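Local coordinates for single-stranded DNA-binding protein (Mycobacterium smegmatis, PDB 5GQO), which probably binds single-stranded DNA as a four-chain assembly built from OB-fold subunits, at residues V30-P38 and Y49-S57; S95-N105 and S117-D128. All coordinates share one frame; numbering follows the deposited sequence.

Interaction 1 of 2, residues V30-P38 and Y49-S57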
loop_
_atom_site.group_PDB
_atom_site.type_symbol
_atom_site.label_atom_id
_atom_site.label_comp_id
_atom_site.label_asym_id
_atom_site.label_seq_id
_atom_site.Cartn_x
_atom_site.Cartn_y
_atom_site.Cartn_z
ATOM N N VAL B 30 3.806 5.283 -5.396
ATOM C CA VAL B 30 3.222 6.240 -6.329
ATOM C C VAL B 30 3.667 5.918 -7.756
ATOM O O VAL B 30 4.800 5.532 -7.999
ATOM C CB VAL B 30 3.547 7.719 -5.974
ATOM C CG1 VAL B 30 5.036 8.027 -6.062
ATOM C CG2 VAL B 30 2.781 8.675 -6.872
ATOM N N VAL B 31 2.746 6.075 -8.680
ATOM C CA VAL B 31 3.012 5.870 -10.099
ATOM C C VAL B 31 2.724 7.210 -10.808
ATOM O O VAL B 31 1.693 7.815 -10.578
ATOM C CB VAL B 31 2.072 4.794 -10.658
ATOM C CG1 VAL B 31 2.190 4.738 -12.156
ATOM C CG2 VAL B 31 2.349 3.443 -9.996
ATOM N N GLY B 32 3.637 7.695 -11.633
ATOM C CA GLY B 32 3.414 8.971 -12.291
ATOM C C GLY B 32 4.561 9.335 -13.212
ATOM O O GLY B 32 5.008 8.522 -14.012
ATOM N N ASN B 33 5.035 10.566 -13.072
ATOM C CA ASN B 33 6.065 11.133 -13.915
ATOM C C ASN B 33 6.980 12.008 -13.100
ATOM O O ASN B 33 6.513 12.738 -12.223
ATOM C CB ASN B 33 5.430 11.998 -15.003
ATOM C CG ASN B 33 4.674 11.179 -15.986
ATOM O OD1 ASN B 33 3.520 10.847 -15.762
ATOM N ND2 ASN B 33 5.347 10.774 -17.053
ATOM N N ILE B 34 8.262 11.955 -13.408
ATOM C CA ILE B 34 9.200 12.886 -12.846
ATOM C C ILE B 34 8.898 14.207 -13.519
ATOM O O ILE B 34 8.779 14.249 -14.740
ATOM C CB ILE B 34 10.626 12.474 -13.179
ATOM C CG1 ILE B 34 10.893 11.070 -12.648
ATOM C CG2 ILE B 34 11.618 13.452 -12.584
ATOM C CD1 ILE B 34 12.282 10.548 -12.940
ATOM N N ILE B 35 8.768 15.288 -12.744
ATOM C CA ILE B 35 8.431 16.588 -13.330
ATOM C C ILE B 35 9.453 17.665 -13.037
ATOM O O ILE B 35 9.240 18.825 -13.371
ATOM C CB ILE B 35 7.075 17.071 -12.838
ATOM C CG1 ILE B 35 7.048 17.125 -11.312
ATOM C CG2 ILE B 35 5.978 16.166 -13.369
ATOM C CD1 ILE B 35 5.983 18.031 -10.800
ATOM N N THR B 36 10.563 17.317 -12.399
ATOM C CA THR B 36 11.693 18.256 -12.325
ATOM C C THR B 36 12.975 17.589 -12.781
ATOM O O THR B 36 13.051 16.365 -12.882
ATOM C CB THR B 36 11.937 18.771 -10.908
ATOM O OG1 THR B 36 12.264 17.656 -10.071
ATOM C CG2 THR B 36 10.740 19.538 -10.393
ATOM N N ASN B 37 13.988 18.412 -13.044
ATOM C CA ASN B 37 15.325 17.872 -13.293
ATOM C C ASN B 37 15.905 17.407 -11.990
ATOM O O ASN B 37 16.027 18.187 -11.031
ATOM C CB ASN B 37 16.271 18.866 -13.963
ATOM C CG ASN B 37 15.875 19.121 -15.380
ATOM O OD1 ASN B 37 15.889 18.203 -16.214
ATOM N ND2 ASN B 37 15.415 20.322 -15.645
ATOM N N PRO B 38 16.274 16.138 -11.937
ATOM C CA PRO B 38 16.774 15.681 -10.677
ATOM C C PRO B 38 18.069 16.374 -10.244
ATOM O O PRO B 38 18.832 16.858 -11.065
ATOM C CB PRO B 38 17.004 14.210 -10.917
ATOM C CG PRO B 38 16.038 13.841 -11.973
ATOM C CD PRO B 38 15.989 15.037 -12.868
ATOM N N TYR B 49 19.924 11.411 -4.906
ATOM C CA TYR B 49 19.349 11.881 -6.138
ATOM C C TYR B 49 17.892 12.060 -5.897
ATOM O O TYR B 49 17.174 11.140 -5.529
ATOM C CB TYR B 49 19.579 10.842 -7.186
ATOM C CG TYR B 49 19.466 11.327 -8.591
ATOM C CD1 TYR B 49 20.387 12.220 -9.106
ATOM C CD2 TYR B 49 18.469 10.842 -9.438
ATOM C CE1 TYR B 49 20.299 12.642 -10.419
ATOM C CE2 TYR B 49 18.374 11.248 -10.742
ATOM C CZ TYR B 49 19.290 12.152 -11.231
ATOM O OH TYR B 49 19.220 12.556 -12.537
ATOM N N LYS B 50 17.433 13.273 -6.086
ATOM C CA LYS B 50 16.123 13.602 -5.684
ATOM C C LYS B 50 15.389 14.415 -6.724
ATOM O O LYS B 50 15.981 15.155 -7.504
ATOM C CB LYS B 50 16.184 14.343 -4.375
ATOM C CG LYS B 50 16.865 15.674 -4.406
ATOM C CD LYS B 50 16.509 16.469 -3.165
ATOM C CE LYS B 50 15.250 17.305 -3.351
ATOM N NZ LYS B 50 14.838 18.025 -2.106
ATOM N N PHE B 51 14.074 14.292 -6.726
ATOM C CA PHE B 51 13.293 14.861 -7.799
ATOM C C PHE B 51 11.870 14.871 -7.399
ATOM O O PHE B 51 11.472 14.277 -6.389
ATOM C CB PHE B 51 13.525 14.043 -9.100
ATOM C CG PHE B 51 13.395 12.538 -8.942
ATOM C CD1 PHE B 51 12.187 11.947 -9.081
ATOM C CD2 PHE B 51 14.463 11.748 -8.644
ATOM C CE1 PHE B 51 12.016 10.569 -8.911
ATOM C CE2 PHE B 51 14.321 10.358 -8.505
ATOM C CZ PHE B 51 13.085 9.775 -8.613
ATOM N N ARG B 52 11.062 15.528 -8.207
ATOM C CA ARG B 52 9.651 15.694 -7.891
ATOM C C ARG B 52 8.822 14.788 -8.795
ATOM O O ARG B 52 9.156 14.610 -9.963
ATOM C CB ARG B 52 9.348 17.134 -8.184
ATOM C CG ARG B 52 8.200 17.747 -7.424
ATOM C CD ARG B 52 8.705 18.763 -6.447
ATOM N NE ARG B 52 8.015 18.522 -5.202
ATOM C CZ ARG B 52 6.753 18.863 -4.990
ATOM N NH1 ARG B 52 6.195 18.598 -3.807
ATOM N NH2 ARG B 52 6.055 19.485 -5.950
ATOM N N VAL B 53 7.769 14.184 -8.242
ATOM C CA VAL B 53 6.893 13.273 -8.994
ATOM C C VAL B 53 5.444 13.749 -8.910
ATOM O O VAL B 53 4.976 14.124 -7.834
ATOM C CB VAL B 53 6.956 11.807 -8.514
ATOM C CG1 VAL B 53 5.948 10.944 -9.291
ATOM C CG2 VAL B 53 8.341 11.244 -8.727
ATOM N N ALA B 54 4.775 13.720 -10.064
ATOM C CA ALA B 54 3.343 13.980 -10.175
ATOM C C ALA B 54 2.661 12.694 -10.536
ATOM O O ALA B 54 3.115 11.930 -11.414
ATOM C CB ALA B 54 3.073 14.978 -11.256
ATOM N N SER B 55 1.565 12.429 -9.851
ATOM C CA SER B 55 0.818 11.246 -10.164
ATOM C C SER B 55 -0.225 11.441 -11.236
ATOM O O SER B 55 -1.034 12.370 -11.174
ATOM C CB SER B 55 0.121 10.699 -8.966
ATOM O OG SER B 55 0.160 9.292 -9.125
ATOM N N ASN B 56 -0.235 10.449 -12.136
ATOM C CA ASN B 56 -1.119 10.346 -13.311
ATOM C C ASN B 56 -2.652 10.078 -13.025
ATOM O O ASN B 56 -3.257 9.183 -13.644
ATOM C CB ASN B 56 -0.491 9.323 -14.340
ATOM C CG ASN B 56 -0.535 7.842 -13.872
ATOM O OD1 ASN B 56 -0.854 7.520 -12.722
ATOM N ND2 ASN B 56 -0.239 6.936 -14.793
ATOM N N SER B 57 -3.280 10.870 -12.146
ATOM C CA SER B 57 -4.688 10.621 -11.813
ATOM C C SER B 57 -5.558 11.162 -12.936
ATOM O O SER B 57 -5.131 12.051 -13.682
ATOM C CB SER B 57 -5.113 11.259 -10.500
ATOM O OG SER B 57 -6.263 10.578 -10.008
HETATM O O HOH W 1 -0.104 6.363 -7.943
#
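Ser55 OG donates to Val31 O at 2.6 Å, the shortest hydrogen bond of this contact. The hydroxyl comes in tilted 25° from the carbonyl plane. It also takes a hydrogen bond from a water that accepts from Val31 N, so Ser55 OG grips Val31 O directly and Val31 N through the water. Beyond the corner at Gly32 the two strands run antiparallel. Asn33 and Ala54 form a hydrogen-bonded pair, with both backbone bonds at 2.9 Å (Asn33 N to Ala54 O, Ala54 N to Asn33 O). Ile35 N then donates to Arg52 O. Next, a side chain replaces a backbone acceptor: Arg52 N donates to Thr36 OG1 at 3.1 Å. The hydroxyl reaches it from between the backbone N and carbonyl carbon of Thr36 (chi1 62°). On the inner side, Ile34 CD1 sits 4.0 Å above one face of the Phe51 ring, towards its rim. Val86 of helix 80-89 also packs on Phe51. Pro38, seen to bind calcium in this protein but with none bound to this chain, packs its CG on Phe51 CB at 3.8 Å. The arrangement is a beta hairpin of strands 33-43 and 46-55, entered through a sharp glycine corner, as in the OB-fold barrel.

Interaction 2 of 2, residues S95-N105 and S117-D128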
loop_
_atom_site.group_PDB
_atom_site.type_symbol
_atom_site.label_atom_id
_atom_site.label_comp_id
_atom_site.label_asym_id
_atom_site.label_seq_id
_atom_site.Cartn_x
_atom_site.Cartn_y
_atom_site.Cartn_z
ATOM N N SER B 95 8.161 8.480 -17.104
ATOM C CA SER B 95 7.123 7.844 -16.334
ATOM C C SER B 95 7.841 7.034 -15.285
ATOM O O SER B 95 8.886 6.517 -15.593
ATOM C CB SER B 95 6.328 6.930 -17.250
ATOM O OG SER B 95 7.110 5.758 -17.446
ATOM N N VAL B 96 7.311 6.953 -14.061
ATOM C CA VAL B 96 7.975 6.247 -12.959
ATOM C C VAL B 96 7.041 5.462 -12.080
ATOM O O VAL B 96 5.896 5.871 -11.842
ATOM C CB VAL B 96 8.609 7.180 -11.874
ATOM C CG1 VAL B 96 10.072 7.044 -11.806
ATOM C CG2 VAL B 96 8.194 8.619 -12.012
ATOM N N VAL B 97 7.592 4.398 -11.501
ATOM C CA VAL B 97 6.980 3.662 -10.396
ATOM C C VAL B 97 7.915 3.885 -9.225
ATOM O O VAL B 97 9.103 3.607 -9.350
ATOM C CB VAL B 97 6.928 2.170 -10.706
ATOM C CG1 VAL B 97 6.329 1.380 -9.559
ATOM C CG2 VAL B 97 6.079 1.952 -11.921
ATOM N N VAL B 98 7.392 4.383 -8.114
ATOM C CA VAL B 98 8.199 4.640 -6.923
ATOM C C VAL B 98 7.612 3.906 -5.705
ATOM O O VAL B 98 6.423 4.073 -5.367
ATOM C CB VAL B 98 8.205 6.120 -6.573
ATOM C CG1 VAL B 98 8.966 6.335 -5.299
ATOM C CG2 VAL B 98 8.813 6.924 -7.697
ATOM N N VAL B 99 8.457 3.125 -5.044
ATOM C CA VAL B 99 8.104 2.432 -3.843
ATOM C C VAL B 99 9.042 2.835 -2.708
ATOM O O VAL B 99 10.229 2.941 -2.935
ATOM C CB VAL B 99 8.241 0.949 -4.028
ATOM C CG1 VAL B 99 7.825 0.204 -2.748
ATOM C CG2 VAL B 99 7.374 0.529 -5.177
ATOM N N GLY B 100 8.504 3.077 -1.505
ATOM C CA GLY B 100 9.350 3.348 -0.351
ATOM C C GLY B 100 8.571 3.659 0.913
ATOM O O GLY B 100 7.597 3.010 1.224
ATOM N N HIS B 101 8.978 4.700 1.618
ATOM C CA HIS B 101 8.317 5.076 2.842
ATOM C C HIS B 101 8.084 6.547 2.835
ATOM O O HIS B 101 8.907 7.294 2.338
ATOM C CB HIS B 101 9.125 4.607 4.059
ATOM C CG HIS B 101 9.306 3.127 4.098
ATOM N ND1 HIS B 101 8.355 2.269 4.611
ATOM C CD2 HIS B 101 10.326 2.350 3.688
ATOM C CE1 HIS B 101 8.768 1.018 4.500
ATOM N NE2 HIS B 101 9.973 1.045 3.968
ATOM N N LEU B 102 6.955 6.973 3.387
ATOM C CA LEU B 102 6.579 8.398 3.339
ATOM C C LEU B 102 6.866 9.159 4.645
ATOM O O LEU B 102 6.671 8.601 5.724
ATOM C CB LEU B 102 5.083 8.463 3.034
ATOM C CG LEU B 102 4.531 9.823 2.616
ATOM C CD1 LEU B 102 5.115 10.248 1.289
ATOM C CD2 LEU B 102 3.054 9.639 2.490
ATOM N N TYR B 103 7.291 10.408 4.537
ATOM C CA TYR B 103 7.806 11.214 5.674
ATOM C C TYR B 103 7.280 12.593 5.504
ATOM O O TYR B 103 7.098 13.020 4.371
ATOM C CB TYR B 103 9.386 11.337 5.721
ATOM C CG TYR B 103 10.000 10.014 6.005
ATOM C CD1 TYR B 103 9.975 9.478 7.319
ATOM C CD2 TYR B 103 10.530 9.216 4.972
ATOM C CE1 TYR B 103 10.488 8.199 7.606
ATOM C CE2 TYR B 103 11.046 7.920 5.255
ATOM C CZ TYR B 103 11.012 7.414 6.568
ATOM O OH TYR B 103 11.499 6.154 6.827
ATOM N N THR B 104 7.040 13.305 6.611
ATOM C CA THR B 104 6.870 14.756 6.532
ATOM C C THR B 104 8.065 15.396 7.230
ATOM O O THR B 104 8.458 15.016 8.326
ATOM C CB THR B 104 5.516 15.301 7.130
ATOM O OG1 THR B 104 5.032 14.434 8.127
ATOM C CG2 THR B 104 4.406 15.369 6.103
ATOM N N ASN B 105 8.571 16.428 6.597
ATOM C CA ASN B 105 9.633 17.261 7.120
ATOM C C ASN B 105 9.110 18.642 7.358
ATOM O O ASN B 105 8.653 19.267 6.392
ATOM C CB ASN B 105 10.685 17.366 6.045
ATOM C CG ASN B 105 11.869 16.506 6.309
ATOM O OD1 ASN B 105 11.905 15.695 7.247
ATOM N ND2 ASN B 105 12.850 16.645 5.434
ATOM N N SER B 117 7.105 19.675 4.194
ATOM C CA SER B 117 7.112 19.027 2.878
ATOM C C SER B 117 7.031 17.504 2.999
ATOM O O SER B 117 7.615 16.903 3.896
ATOM C CB SER B 117 8.374 19.399 2.109
ATOM O OG SER B 117 9.498 18.640 2.559
ATOM N N VAL B 118 6.316 16.895 2.066
ATOM C CA VAL B 118 6.054 15.478 2.096
ATOM C C VAL B 118 6.988 14.773 1.142
ATOM O O VAL B 118 7.113 15.166 -0.002
ATOM C CB VAL B 118 4.578 15.224 1.783
ATOM C CG1 VAL B 118 4.377 14.834 0.358
ATOM C CG2 VAL B 118 4.052 14.141 2.706
ATOM N N GLU B 119 7.719 13.779 1.647
ATOM C CA GLU B 119 8.817 13.197 0.897
ATOM C C GLU B 119 8.836 11.706 1.003
ATOM O O GLU B 119 8.405 11.148 2.009
ATOM C CB GLU B 119 10.147 13.714 1.429
ATOM C CG GLU B 119 10.354 15.203 1.192
ATOM C CD GLU B 119 11.662 15.686 1.770
ATOM O OE1 GLU B 119 12.616 14.890 1.849
ATOM O OE2 GLU B 119 11.726 16.858 2.162
ATOM N N VAL B 120 9.356 11.066 -0.032
ATOM C CA VAL B 120 9.457 9.644 -0.057
ATOM C C VAL B 120 10.908 9.195 0.045
ATOM O O VAL B 120 11.756 9.670 -0.715
ATOM C CB VAL B 120 8.901 9.104 -1.392
ATOM C CG1 VAL B 120 9.035 7.579 -1.461
ATOM C CG2 VAL B 120 7.477 9.540 -1.576
ATOM N N ARG B 121 11.207 8.298 0.977
ATOM C CA ARG B 121 12.509 7.641 0.956
ATOM C C ARG B 121 12.322 6.401 0.107
ATOM O O ARG B 121 11.815 5.383 0.604
ATOM C CB ARG B 121 12.998 7.235 2.353
ATOM C CG ARG B 121 14.205 6.288 2.349
ATOM C CD ARG B 121 15.319 6.851 3.183
ATOM N NE ARG B 121 15.202 6.438 4.576
ATOM C CZ ARG B 121 15.180 7.272 5.640
ATOM N NH1 ARG B 121 15.260 8.615 5.543
ATOM N NH2 ARG B 121 15.085 6.727 6.840
ATOM N N ALA B 122 12.775 6.467 -1.142
ATOM C CA ALA B 122 12.546 5.379 -2.068
ATOM C C ALA B 122 13.431 4.201 -1.783
ATOM O O ALA B 122 14.582 4.352 -1.383
ATOM C CB ALA B 122 12.739 5.841 -3.507
ATOM N N THR B 123 12.854 3.031 -1.997
ATOM C CA THR B 123 13.475 1.719 -1.910
ATOM C C THR B 123 13.622 1.061 -3.284
ATOM O O THR B 123 14.512 0.278 -3.499
ATOM C CB THR B 123 12.484 0.853 -1.059
ATOM O OG1 THR B 123 12.873 0.922 0.306
ATOM C CG2 THR B 123 12.384 -0.623 -1.489
ATOM N N ALA B 124 12.681 1.320 -4.186
ATOM C CA ALA B 124 12.747 0.819 -5.542
ATOM C C ALA B 124 12.085 1.844 -6.443
ATOM O O ALA B 124 11.093 2.453 -6.079
ATOM C CB ALA B 124 12.050 -0.508 -5.649
ATOM N N VAL B 125 12.714 2.116 -7.568
ATOM C CA VAL B 125 12.180 2.990 -8.546
ATOM C C VAL B 125 12.430 2.322 -9.875
ATOM O O VAL B 125 13.454 1.689 -10.084
ATOM C CB VAL B 125 12.894 4.334 -8.558
ATOM C CG1 VAL B 125 12.298 5.263 -9.628
ATOM C CG2 VAL B 125 12.783 5.000 -7.225
ATOM N N GLY B 126 11.492 2.465 -10.779
ATOM C CA GLY B 126 11.657 1.933 -12.111
ATOM C C GLY B 126 10.826 2.776 -13.032
ATOM O O GLY B 126 9.924 3.477 -12.578
ATOM N N PRO B 127 11.100 2.706 -14.335
ATOM C CA PRO B 127 10.214 3.255 -15.339
ATOM C C PRO B 127 8.879 2.436 -15.379
ATOM O O PRO B 127 8.866 1.261 -15.042
ATOM C CB PRO B 127 11.026 3.070 -16.611
ATOM C CG PRO B 127 11.812 1.851 -16.374
ATOM C CD PRO B 127 12.199 1.954 -14.946
ATOM N N ASP B 128 7.788 3.054 -15.779
ATOM C CA ASP B 128 6.472 2.373 -15.836
ATOM C C ASP B 128 6.368 1.744 -17.193
ATOM O O ASP B 128 6.168 2.463 -18.169
ATOM C CB ASP B 128 5.338 3.393 -15.626
ATOM C CG ASP B 128 3.932 2.769 -15.632
ATOM O OD1 ASP B 128 3.782 1.554 -15.839
ATOM O OD2 ASP B 128 2.952 3.520 -15.391
HETATM O O HOH W 2 12.956 4.116 5.311
#
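Tyr103 and Arg121 lie one over the other on the outer side of the hairpin. The Tyr103 ring and the Arg121 guanidinium planes are 27° apart, and Tyr103 CE2 stands 4.2 Å above the centre of the guanidinium. Arg121 CB meets the same ring at its edge, 3.6 Å from Tyr103 CE2. The Arg121 side chain starts with CG opposite the backbone N (chi1 168°) and then bends at chi2 and chi3, which folds its end back over the hydroxyl end of the tyrosine. A water donates to Tyr103 OH and accepts a weak bond from Arg121 NE. Tyr103 OH is also hydrogen-bonded to Glu25, its strongest polar partner. On the same side, Glu119 extends beyond CG, and its carboxylate is turned 78° from the Asn105 amide. Glu119 OE1 is hydrogen-bonded to Asn77.

The other side is largely apolar. Leu102 CD1 reaches Val120 CG2 at 3.8 Å, and Thr104 CG2 meets Val118 CG2 at 3.6 Å. Thr104 OG1 bonds to Tyr73 N of the second subunit. Farther along, Val98 CG1 touches Val120 CG1, and Val96 CG1 meets Val125 CG1 at 3.6 Å. Leu82 and Val86 of helix 80-89 cover Val125.

Val99 O accepts from both Thr123 N (2.8 Å) and Ala124 N (3.2 Å). This is a classic beta bulge. At the far end Asp128 N donates to Ser95 OG at 3.2 Å. Strand 95-99 pairs nearly antiparallel with 124-126 and runs across the direction of 117-122, which pairs with 101-105. One long strand thus pairs in turn with two short ones, and both segments turn a corner beside the bulge, at Gly100 and Thr123. Such a strongly coiled antiparallel hairpin is characteristic of the OB-fold barrel.

Interaction 1 closes before interaction 2 opens along the chain, and their centres are 9 Å apart. They belong to one curled sheet. Strand 27-31 lies beside strand 95-105, and probable hydrogen bonds join Val30 O to Val98 N and Gly32 O to Val96 N, each at 2.8 Å. Strand 73-79 links the other sides, pairing antiparallel with 46-55 and parallel with 117-122. Two hairpins are thereby joined into one barrel, and helix 80-89 packs against both. Both contacts also reach the second subunit. Val31 packs on Ala124 of the third subunit, so the same strands build the barrel and the assembly.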